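Local atomic coordinates of uncharacterized protein (Bacteroides ovatus, PDB entry 4FXT), a protein that is of unknown function but, as a DUF3823-family protein from a gut Bacteroides species, probably pairs a transthyretin-like N-terminal domain with an E-set-like C-terminal domain. Residues G41-Y46 with Y53-F58; D78-T83 with Q90-T95; F116-V121 with E128-Y133. All coordinates share one frame; numbering follows the deposited sequence.

Contact 1 of 3, residues G41-Y46 with Y53-F58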
loop_
_atom_site.group_PDB
_atom_site.type_symbol
_atom_site.label_atom_id
_atom_site.label_comp_id
_atom_site.label_asym_id
_atom_site.label_seq_id
_atom_site.Cartn_x
_atom_site.Cartn_y
_atom_site.Cartn_z
ATOM N N GLY A 41 -5.162 -10.313 -25.852
ATOM C CA GLY A 41 -4.296 -9.929 -24.728
ATOM C C GLY A 41 -4.981 -9.523 -23.428
ATOM O O GLY A 41 -6.194 -9.709 -23.270
ATOM N N SER A 42 -4.192 -8.983 -22.463
ATOM C CA SER A 42 -4.656 -8.503 -21.146
ATOM C C SER A 42 -4.614 -6.962 -21.041
ATOM O O SER A 42 -3.812 -6.312 -21.715
ATOM C CB SER A 42 -3.810 -9.095 -20.023
ATOM O OG SER A 42 -2.515 -8.526 -19.937
ATOM N N ILE A 43 -5.440 -6.400 -20.145
ATOM C CA ILE A 43 -5.513 -4.963 -19.862
ATOM C C ILE A 43 -4.868 -4.694 -18.500
ATOM O O ILE A 43 -5.325 -5.254 -17.502
ATOM C CB ILE A 43 -6.973 -4.433 -19.909
ATOM C CG1 ILE A 43 -7.631 -4.737 -21.249
ATOM C CG2 ILE A 43 -7.034 -2.939 -19.557
ATOM C CD1 ILE A 43 -9.112 -4.388 -21.355
ATOM N N PRO A 44 -3.840 -3.828 -18.408
ATOM C CA PRO A 44 -3.262 -3.536 -17.070
ATOM C C PRO A 44 -4.165 -2.597 -16.252
ATOM O O PRO A 44 -4.892 -1.790 -16.820
ATOM C CB PRO A 44 -1.921 -2.877 -17.395
ATOM C CG PRO A 44 -2.144 -2.233 -18.767
ATOM C CD PRO A 44 -3.187 -3.048 -19.488
ATOM N N VAL A 45 -4.109 -2.705 -14.925
ATOM C CA VAL A 45 -4.926 -1.942 -13.977
ATOM C C VAL A 45 -3.984 -1.464 -12.854
ATOM O O VAL A 45 -3.780 -2.129 -11.823
ATOM C CB VAL A 45 -6.160 -2.727 -13.444
ATOM C CG1 VAL A 45 -6.956 -1.887 -12.455
ATOM C CG2 VAL A 45 -7.071 -3.195 -14.583
ATOM N N TYR A 46 -3.427 -0.277 -13.082
ATOM C CA TYR A 46 -2.413 0.336 -12.264
ATOM C C TYR A 46 -3.021 0.913 -10.966
ATOM O O TYR A 46 -3.936 1.754 -10.968
ATOM C CB TYR A 46 -1.700 1.414 -13.072
ATOM C CG TYR A 46 -1.117 0.891 -14.373
ATOM C CD1 TYR A 46 0.033 0.097 -14.379
ATOM C CD2 TYR A 46 -1.680 1.236 -15.607
ATOM C CE1 TYR A 46 0.610 -0.339 -15.574
ATOM C CE2 TYR A 46 -1.120 0.785 -16.810
ATOM C CZ TYR A 46 0.031 0.005 -16.786
ATOM O OH TYR A 46 0.602 -0.475 -17.938
ATOM N N TYR A 53 -7.705 2.126 -7.624
ATOM C CA TYR A 53 -7.444 2.013 -9.044
ATOM C C TYR A 53 -8.633 2.573 -9.857
ATOM O O TYR A 53 -9.761 2.672 -9.347
ATOM C CB TYR A 53 -7.179 0.555 -9.408
ATOM C CG TYR A 53 -8.442 -0.298 -9.402
ATOM C CD1 TYR A 53 -9.244 -0.405 -10.542
ATOM C CD2 TYR A 53 -8.845 -0.981 -8.251
ATOM C CE1 TYR A 53 -10.413 -1.156 -10.535
ATOM C CE2 TYR A 53 -10.017 -1.739 -8.235
ATOM C CZ TYR A 53 -10.802 -1.812 -9.378
ATOM O OH TYR A 53 -11.950 -2.562 -9.397
ATOM N N SER A 54 -8.375 2.912 -11.132
ATOM C CA SER A 54 -9.355 3.378 -12.140
ATOM C C SER A 54 -8.845 2.987 -13.479
ATOM O O SER A 54 -7.624 3.074 -13.698
ATOM C CB SER A 54 -9.620 4.877 -12.069
ATOM O OG SER A 54 -8.479 5.618 -12.481
ATOM N N VAL A 55 -9.738 2.506 -14.357
ATOM C CA VAL A 55 -9.377 2.026 -15.693
ATOM C C VAL A 55 -10.586 2.234 -16.582
ATOM O O VAL A 55 -11.698 1.910 -16.162
ATOM C CB VAL A 55 -8.873 0.535 -15.666
ATOM C CG1 VAL A 55 -9.876 -0.428 -15.005
ATOM C CG2 VAL A 55 -8.435 0.043 -17.046
ATOM N N SER A 56 -10.399 2.856 -17.767
ATOM C CA SER A 56 -11.530 3.026 -18.684
ATOM C C SER A 56 -11.589 1.790 -19.576
ATOM O O SER A 56 -10.556 1.288 -20.053
ATOM C CB SER A 56 -11.468 4.321 -19.491
ATOM O OG SER A 56 -10.401 4.312 -20.421
ATOM N N LEU A 57 -12.792 1.241 -19.703
ATOM C CA LEU A 57 -13.066 0.016 -20.444
ATOM C C LEU A 57 -14.314 0.102 -21.268
ATOM O O LEU A 57 -15.212 0.887 -20.948
ATOM C CB LEU A 57 -13.254 -1.143 -19.447
ATOM C CG LEU A 57 -12.171 -1.474 -18.458
ATOM C CD1 LEU A 57 -12.721 -2.328 -17.366
ATOM C CD2 LEU A 57 -10.988 -2.121 -19.116
ATOM N N PHE A 58 -14.437 -0.777 -22.263
ATOM C CA PHE A 58 -15.694 -0.873 -22.975
ATOM C C PHE A 58 -16.600 -1.766 -22.162
ATOM O O PHE A 58 -16.095 -2.604 -21.404
ATOM C CB PHE A 58 -15.514 -1.370 -24.420
ATOM C CG PHE A 58 -14.804 -0.391 -25.316
ATOM C CD1 PHE A 58 -15.463 0.739 -25.800
ATOM C CD2 PHE A 58 -13.493 -0.613 -25.712
ATOM C CE1 PHE A 58 -14.799 1.666 -26.618
ATOM C CE2 PHE A 58 -12.830 0.305 -26.541
ATOM C CZ PHE A 58 -13.490 1.438 -26.990
#
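Val45 gives up more surface here than any other residue, and both of its methyls are used against strand 53-58. With CG1 anti to the backbone N (chi1 179°), that branch is carried to the ring of Tyr53, where the closest atom is CD1 of Tyr53, 3.3 Å from Val45 CG1. The methyl approaches the ring obliquely, and it also borders Val55, whose CG1 is 4.1 Å from Val45 CG1. Val45 CG2 packs on the same CG1 of Val55 at 4.0 Å, the two valine side chains standing roughly at right angles. The second methyl of Val55, CG2, packs on Ile43, 4.1 Å from its CG2.

All this is apolar contact between two facing sheets, consistent with the transthyretin-like beta sandwich expected of this family. Strand 43-46 edges one sheet, where Ile43 bonds through its backbone to Leu32; strand 53-58 belongs to the other and pairs with strand 7-16. The short strand axes run at 149° to each other, roughly antiparallel, and come within 6.3 Å, yet no hydrogen bond joins them. The Tyr53 ring is fixed at its far end, where OH is hydrogen-bonded to Gln90 O. Towards the other end of the contact, CB of Leu57 points to one side, but the tip of the side chain reaches the interface, CD2 of Leu57 lying 3.7 Å from CD1 of Ile43. Tyr62 of strand 60-68 touches both of these side chains. Beside Val45, the backbone joins in as well, Tyr46 O lying 3.8 Å from Tyr53 CB.

Contact 2 of 3, residues D78-T83 with Q90-T95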
loop_
_atom_site.group_PDB
_atom_site.type_symbol
_atom_site.label_atom_id
_atom_site.label_comp_id
_atom_site.label_asym_id
_atom_site.label_seq_id
_atom_site.Cartn_x
_atom_site.Cartn_y
_atom_site.Cartn_z
ATOM N N ASP A 78 -7.272 -18.199 -9.060
ATOM C CA ASP A 78 -8.346 -17.363 -8.522
ATOM C C ASP A 78 -8.551 -16.107 -9.412
ATOM O O ASP A 78 -7.662 -15.253 -9.527
ATOM C CB ASP A 78 -8.046 -16.964 -7.055
ATOM C CG ASP A 78 -9.141 -16.195 -6.319
ATOM O OD1 ASP A 78 -10.300 -16.195 -6.797
ATOM O OD2 ASP A 78 -8.854 -15.647 -5.226
ATOM N N THR A 79 -9.745 -16.035 -10.038
ATOM C CA THR A 79 -10.204 -14.951 -10.909
ATOM C C THR A 79 -11.420 -14.271 -10.288
ATOM O O THR A 79 -12.171 -14.914 -9.547
ATOM C CB THR A 79 -10.540 -15.456 -12.333
ATOM O OG1 THR A 79 -11.683 -16.302 -12.291
ATOM C CG2 THR A 79 -9.396 -16.178 -13.002
ATOM N N ILE A 80 -11.629 -12.984 -10.614
ATOM C CA ILE A 80 -12.764 -12.207 -10.131
ATOM C C ILE A 80 -13.529 -11.751 -11.348
ATOM O O ILE A 80 -12.984 -11.031 -12.185
ATOM C CB ILE A 80 -12.349 -11.035 -9.192
ATOM C CG1 ILE A 80 -11.796 -11.583 -7.868
ATOM C CG2 ILE A 80 -13.540 -10.113 -8.904
ATOM C CD1 ILE A 80 -11.271 -10.579 -6.913
ATOM N N TYR A 81 -14.790 -12.186 -11.455
ATOM C CA TYR A 81 -15.638 -11.846 -12.586
ATOM C C TYR A 81 -16.317 -10.513 -12.304
ATOM O O TYR A 81 -16.939 -10.325 -11.251
ATOM C CB TYR A 81 -16.641 -12.967 -12.855
ATOM C CG TYR A 81 -15.979 -14.300 -13.172
ATOM C CD1 TYR A 81 -15.639 -15.194 -12.157
ATOM C CD2 TYR A 81 -15.702 -14.670 -14.487
ATOM C CE1 TYR A 81 -15.022 -16.412 -12.442
ATOM C CE2 TYR A 81 -15.089 -15.889 -14.784
ATOM C CZ TYR A 81 -14.747 -16.755 -13.759
ATOM O OH TYR A 81 -14.147 -17.957 -14.063
ATOM N N ILE A 82 -16.105 -9.559 -13.219
ATOM C CA ILE A 82 -16.615 -8.196 -13.145
ATOM C C ILE A 82 -17.439 -7.913 -14.370
ATOM O O ILE A 82 -16.910 -7.968 -15.482
ATOM C CB ILE A 82 -15.442 -7.167 -13.005
ATOM C CG1 ILE A 82 -14.451 -7.543 -11.854
ATOM C CG2 ILE A 82 -15.958 -5.721 -12.891
ATOM C CD1 ILE A 82 -13.152 -6.721 -11.789
ATOM N N THR A 83 -18.717 -7.577 -14.181
ATOM C CA THR A 83 -19.566 -7.214 -15.306
ATOM C C THR A 83 -19.668 -5.676 -15.294
ATOM O O THR A 83 -20.148 -5.081 -14.322
ATOM C CB THR A 83 -20.905 -7.952 -15.240
ATOM O OG1 THR A 83 -20.629 -9.353 -15.319
ATOM C CG2 THR A 83 -21.827 -7.595 -16.385
ATOM N N GLN A 90 -15.979 -1.749 -8.132
ATOM C CA GLN A 90 -15.836 -3.030 -7.449
ATOM C C GLN A 90 -14.486 -3.101 -6.730
ATOM O O GLN A 90 -13.427 -2.971 -7.342
ATOM C CB GLN A 90 -16.000 -4.214 -8.418
ATOM C CG GLN A 90 -16.035 -5.581 -7.721
ATOM C CD GLN A 90 -16.461 -6.715 -8.620
ATOM O OE1 GLN A 90 -17.165 -6.538 -9.622
ATOM N NE2 GLN A 90 -16.150 -7.932 -8.201
ATOM N N ASP A 91 -14.534 -3.302 -5.416
ATOM C CA ASP A 91 -13.325 -3.441 -4.623
ATOM C C ASP A 91 -12.775 -4.854 -4.823
ATOM O O ASP A 91 -13.546 -5.798 -5.029
ATOM C CB ASP A 91 -13.605 -3.118 -3.144
ATOM C CG ASP A 91 -13.968 -1.656 -2.845
ATOM O OD1 ASP A 91 -13.699 -0.784 -3.703
ATOM O OD2 ASP A 91 -14.469 -1.379 -1.728
ATOM N N ILE A 92 -11.438 -4.986 -4.833
ATOM C CA ILE A 92 -10.770 -6.270 -5.057
ATOM C C ILE A 92 -10.170 -6.762 -3.740
ATOM O O ILE A 92 -9.184 -6.200 -3.266
ATOM C CB ILE A 92 -9.692 -6.195 -6.182
ATOM C CG1 ILE A 92 -10.270 -5.608 -7.493
ATOM C CG2 ILE A 92 -9.003 -7.543 -6.413
ATOM C CD1 ILE A 92 -11.486 -6.375 -8.124
ATOM N N PRO A 93 -10.728 -7.840 -3.147
ATOM C CA PRO A 93 -10.144 -8.347 -1.904
ATOM C C PRO A 93 -8.772 -8.961 -2.188
ATOM O O PRO A 93 -8.582 -9.727 -3.164
ATOM C CB PRO A 93 -11.179 -9.364 -1.415
ATOM C CG PRO A 93 -11.868 -9.821 -2.634
ATOM C CD PRO A 93 -11.887 -8.657 -3.572
ATOM N N VAL A 94 -7.801 -8.508 -1.397
ATOM C CA VAL A 94 -6.439 -8.997 -1.453
ATOM C C VAL A 94 -6.119 -9.572 -0.065
ATOM O O VAL A 94 -6.869 -9.323 0.898
ATOM C CB VAL A 94 -5.409 -7.937 -1.929
ATOM C CG1 VAL A 94 -5.704 -7.485 -3.351
ATOM C CG2 VAL A 94 -5.303 -6.748 -0.965
ATOM N N THR A 95 -5.038 -10.379 0.027
ATOM C CA THR A 95 -4.609 -10.946 1.300
ATOM C C THR A 95 -3.083 -10.613 1.412
ATOM O O THR A 95 -2.237 -11.321 0.850
ATOM C CB THR A 95 -4.980 -12.463 1.443
ATOM O OG1 THR A 95 -4.195 -13.263 0.564
ATOM C CG2 THR A 95 -6.493 -12.744 1.256
#
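Ile80 and Ile82, alternate residues on strand 79-83, both point inward at Gln90, Ile92 and Pro93 across what is probably a transthyretin-like sandwich. Strand 79-83 lies at the edge of the antiparallel sheet, paired with strand 60-68. Residues 90-93 belong to the facing mixed sheet and bond through their backbone to strand 7-16. The backbones stay well apart, with the CA atoms of Ile80 and Ile92 separated by 8.1 Å, and side chains alone bridge the gap.

The well-packed part centres on CD1 of Ile80, which rests against two neighbours at once. Ile80 CD1 is 3.8 Å from Ile92 CG2, and it lies 3.9 Å from CD of Pro93. Beside it come Ile82 and Ile92, whose CD1 methyls meet at 4.0 Å, the side chains crossing at about a right angle. Leu10 and Leu64 also touch Ile82, and Phe30 touches Ile92; both isoleucines are buried.

Towards solvent the packing has a different character. Gln90 is only partly buried and stretches its chain across the gap, CG anti to the backbone N (chi1 -173°), laying a carboxamide against two isoleucines. Its NE2 sits 3.5 Å from CG2 of Ile80, and its OE1 is 3.6 Å from CG2 of Ile82. These are van der Waals contacts. NE2 of Gln90 also lies 4.0 Å from Tyr81 O, too far for a hydrogen bond. Pro93, for its part, is exposed. Beyond it Arg66 spans both segments, its NH1 in a salt bridge with Asp78 OD2 and its NH2 hydrogen-bonded to Pro93 O.

Contact 3 of 3, residues F116-V121 with E128-Y133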
loop_
_atom_site.group_PDB
_atom_site.type_symbol
_atom_site.label_atom_id
_atom_site.label_comp_id
_atom_site.label_asym_id
_atom_site.label_seq_id
_atom_site.Cartn_x
_atom_site.Cartn_y
_atom_site.Cartn_z
ATOM N N PHE A 116 2.101 2.347 15.401
ATOM C CA PHE A 116 1.587 1.443 14.383
ATOM C C PHE A 116 1.414 0.011 14.903
ATOM O O PHE A 116 2.090 -0.414 15.845
ATOM C CB PHE A 116 2.567 1.429 13.180
ATOM C CG PHE A 116 3.991 1.134 13.573
ATOM C CD1 PHE A 116 4.836 2.154 14.012
ATOM C CD2 PHE A 116 4.481 -0.169 13.555
ATOM C CE1 PHE A 116 6.148 1.870 14.424
ATOM C CE2 PHE A 116 5.801 -0.445 13.938
ATOM C CZ PHE A 116 6.628 0.576 14.359
ATOM N N THR A 117 0.545 -0.740 14.228
ATOM C CA THR A 117 0.271 -2.138 14.508
ATOM C C THR A 117 0.556 -2.935 13.242
ATOM O O THR A 117 0.318 -2.449 12.122
ATOM C CB THR A 117 -1.167 -2.271 14.999
ATOM O OG1 THR A 117 -1.367 -1.349 16.082
ATOM C CG2 THR A 117 -1.525 -3.707 15.412
ATOM N N ILE A 118 1.106 -4.148 13.414
ATOM C CA ILE A 118 1.497 -5.045 12.301
ATOM C C ILE A 118 0.904 -6.402 12.532
ATOM O O ILE A 118 1.026 -6.958 13.628
ATOM C CB ILE A 118 3.037 -5.135 12.121
ATOM C CG1 ILE A 118 3.646 -3.714 11.886
ATOM C CG2 ILE A 118 3.413 -6.108 10.995
ATOM C CD1 ILE A 118 5.145 -3.645 11.867
ATOM N N ASN A 119 0.262 -6.950 11.490
ATOM C CA ASN A 119 -0.345 -8.289 11.527
ATOM C C ASN A 119 0.345 -9.234 10.566
ATOM O O ASN A 119 0.711 -8.812 9.470
ATOM C CB ASN A 119 -1.830 -8.201 11.171
ATOM C CG ASN A 119 -2.666 -7.262 12.037
ATOM O OD1 ASN A 119 -3.396 -6.378 11.522
ATOM N ND2 ASN A 119 -2.540 -7.374 13.367
ATOM N N LYS A 120 0.546 -10.491 10.962
ATOM C CA LYS A 120 1.073 -11.515 10.055
ATOM C C LYS A 120 -0.153 -12.242 9.547
ATOM O O LYS A 120 -0.796 -12.967 10.324
ATOM C CB LYS A 120 2.120 -12.415 10.725
ATOM C CG LYS A 120 2.726 -13.496 9.822
ATOM C CD LYS A 120 3.746 -14.308 10.597
ATOM C CE LYS A 120 4.255 -15.460 9.820
ATOM N NZ LYS A 120 5.314 -16.178 10.570
ATOM N N VAL A 121 -0.574 -11.920 8.303
ATOM C CA VAL A 121 -1.813 -12.437 7.703
ATOM C C VAL A 121 -1.543 -13.837 7.065
ATOM O O VAL A 121 -2.352 -14.743 7.270
ATOM C CB VAL A 121 -2.357 -11.415 6.681
ATOM C CG1 VAL A 121 -3.669 -11.884 6.054
ATOM C CG2 VAL A 121 -2.536 -10.043 7.327
ATOM N N GLU A 128 11.008 -9.400 6.795
ATOM C CA GLU A 128 12.388 -9.011 6.412
ATOM C C GLU A 128 12.797 -7.718 7.067
ATOM O O GLU A 128 13.943 -7.601 7.534
ATOM C CB GLU A 128 12.604 -8.873 4.902
ATOM C CG GLU A 128 12.589 -10.170 4.104
ATOM C CD GLU A 128 12.985 -9.996 2.643
ATOM O OE1 GLU A 128 13.252 -8.835 2.245
ATOM O OE2 GLU A 128 13.075 -11.013 1.910
ATOM N N ASN A 129 11.879 -6.738 7.080
ATOM C CA ASN A 129 12.140 -5.410 7.643
ATOM C C ASN A 129 10.866 -4.645 7.870
ATOM O O ASN A 129 9.856 -4.867 7.191
ATOM C CB ASN A 129 13.058 -4.575 6.696
ATOM C CG ASN A 129 13.548 -3.279 7.270
ATOM O OD1 ASN A 129 14.125 -3.233 8.363
ATOM N ND2 ASN A 129 13.403 -2.204 6.505
ATOM N N VAL A 130 10.942 -3.707 8.815
ATOM C CA VAL A 130 9.927 -2.706 9.067
ATOM C C VAL A 130 10.628 -1.366 8.926
ATOM O O VAL A 130 11.707 -1.189 9.478
ATOM C CB VAL A 130 9.195 -2.887 10.403
ATOM C CG1 VAL A 130 8.148 -1.789 10.600
ATOM C CG2 VAL A 130 8.550 -4.268 10.465
ATOM N N GLY A 131 10.037 -0.459 8.169
ATOM C CA GLY A 131 10.586 0.871 7.951
ATOM C C GLY A 131 9.622 2.018 8.181
ATOM O O GLY A 131 8.423 1.878 7.943
ATOM N N ILE A 132 10.144 3.145 8.690
ATOM C CA ILE A 132 9.447 4.421 8.835
ATOM C C ILE A 132 10.064 5.341 7.799
ATOM O O ILE A 132 11.288 5.427 7.725
ATOM C CB ILE A 132 9.425 5.044 10.262
ATOM C CG1 ILE A 132 8.837 4.102 11.329
ATOM C CG2 ILE A 132 8.701 6.396 10.286
ATOM C CD1 ILE A 132 9.819 3.430 12.008
ATOM N N TYR A 133 9.229 5.992 6.972
ATOM C CA TYR A 133 9.711 6.862 5.900
ATOM C C TYR A 133 9.131 8.266 6.044
ATOM O O TYR A 133 7.975 8.416 6.448
ATOM C CB TYR A 133 9.333 6.249 4.549
ATOM C CG TYR A 133 9.825 4.818 4.416
ATOM C CD1 TYR A 133 11.157 4.543 4.123
ATOM C CD2 TYR A 133 8.964 3.740 4.602
ATOM C CE1 TYR A 133 11.632 3.234 4.067
ATOM C CE2 TYR A 133 9.418 2.429 4.515
ATOM C CZ TYR A 133 10.758 2.180 4.251
ATOM O OH TYR A 133 11.256 0.899 4.216
#
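Asn129, next to the Val130 that meets Ile118 and Phe116 across this contact, has its side-chain amide held at both ends: OD1 is hydrogen-bonded to Gly152 N, and ND2 to Tyr191 OH. Together the two bonds fix the rotation of a buried polar group. One residue earlier, Glu128 pairs with Lys184 of strand 176-185, OE1 to NZ in a salt bridge. Two successive residues, Glu128 and Asn129, are set against the single Lys184, a classic beta bulge in the strand just ahead of Val130.

The contact itself is entirely apolar and entirely buried. Val130 points at strand 116-120 and spreads its two methyls around the end of Ile118. Ile118 CD1 lies 3.7 Å from Val130 CG2, and 3.8 Å separates the same methyl from Val130 CG1, so the isoleucine tip sits almost evenly between the branches. The two side chains meet end to end. Ile118 extends fully to get there, with chi2 at 173° carrying CD1 away from its own backbone. Phe116 adds a looser touch from two residues upstream, its CE2 4.3 Å from Val130 CG1. The methyl approaches that ring obliquely. Val103 and Ala163 pack on Phe116 from neighbouring strands of its own sheet.

The CA atoms of Ile118 and Val130 are 9.3 Å apart, a spacing bridged by side chains without any hydrogen bond. Strand 111-120, between 98-108 and 160-166, here faces strand 127-135 of the four-stranded sheet, consistent with the two-layered immunoglobulin-like sandwich of E-set domains.

From the N terminus the three contacts follow one another in series, none crossing or enclosing another. Each closes a short connection of six residues: 47-52 in contact 1, 84-89 in contact 2 and 122-127 in contact 3. Contacts 1 and 2 join the same two sheets of the N-terminal sandwich at different places, their centres about 13 Å apart, and Tyr53 of contact 1 also packs on Ile92 of contact 2. The chain then passes into the C-terminal domain, where contact 3 joins that domain's own two sheets. Its nearest atoms come within about 5 Å of contact 2 without touching it, while the nearest atoms of contacts 1 and 3 are about 19 Å apart.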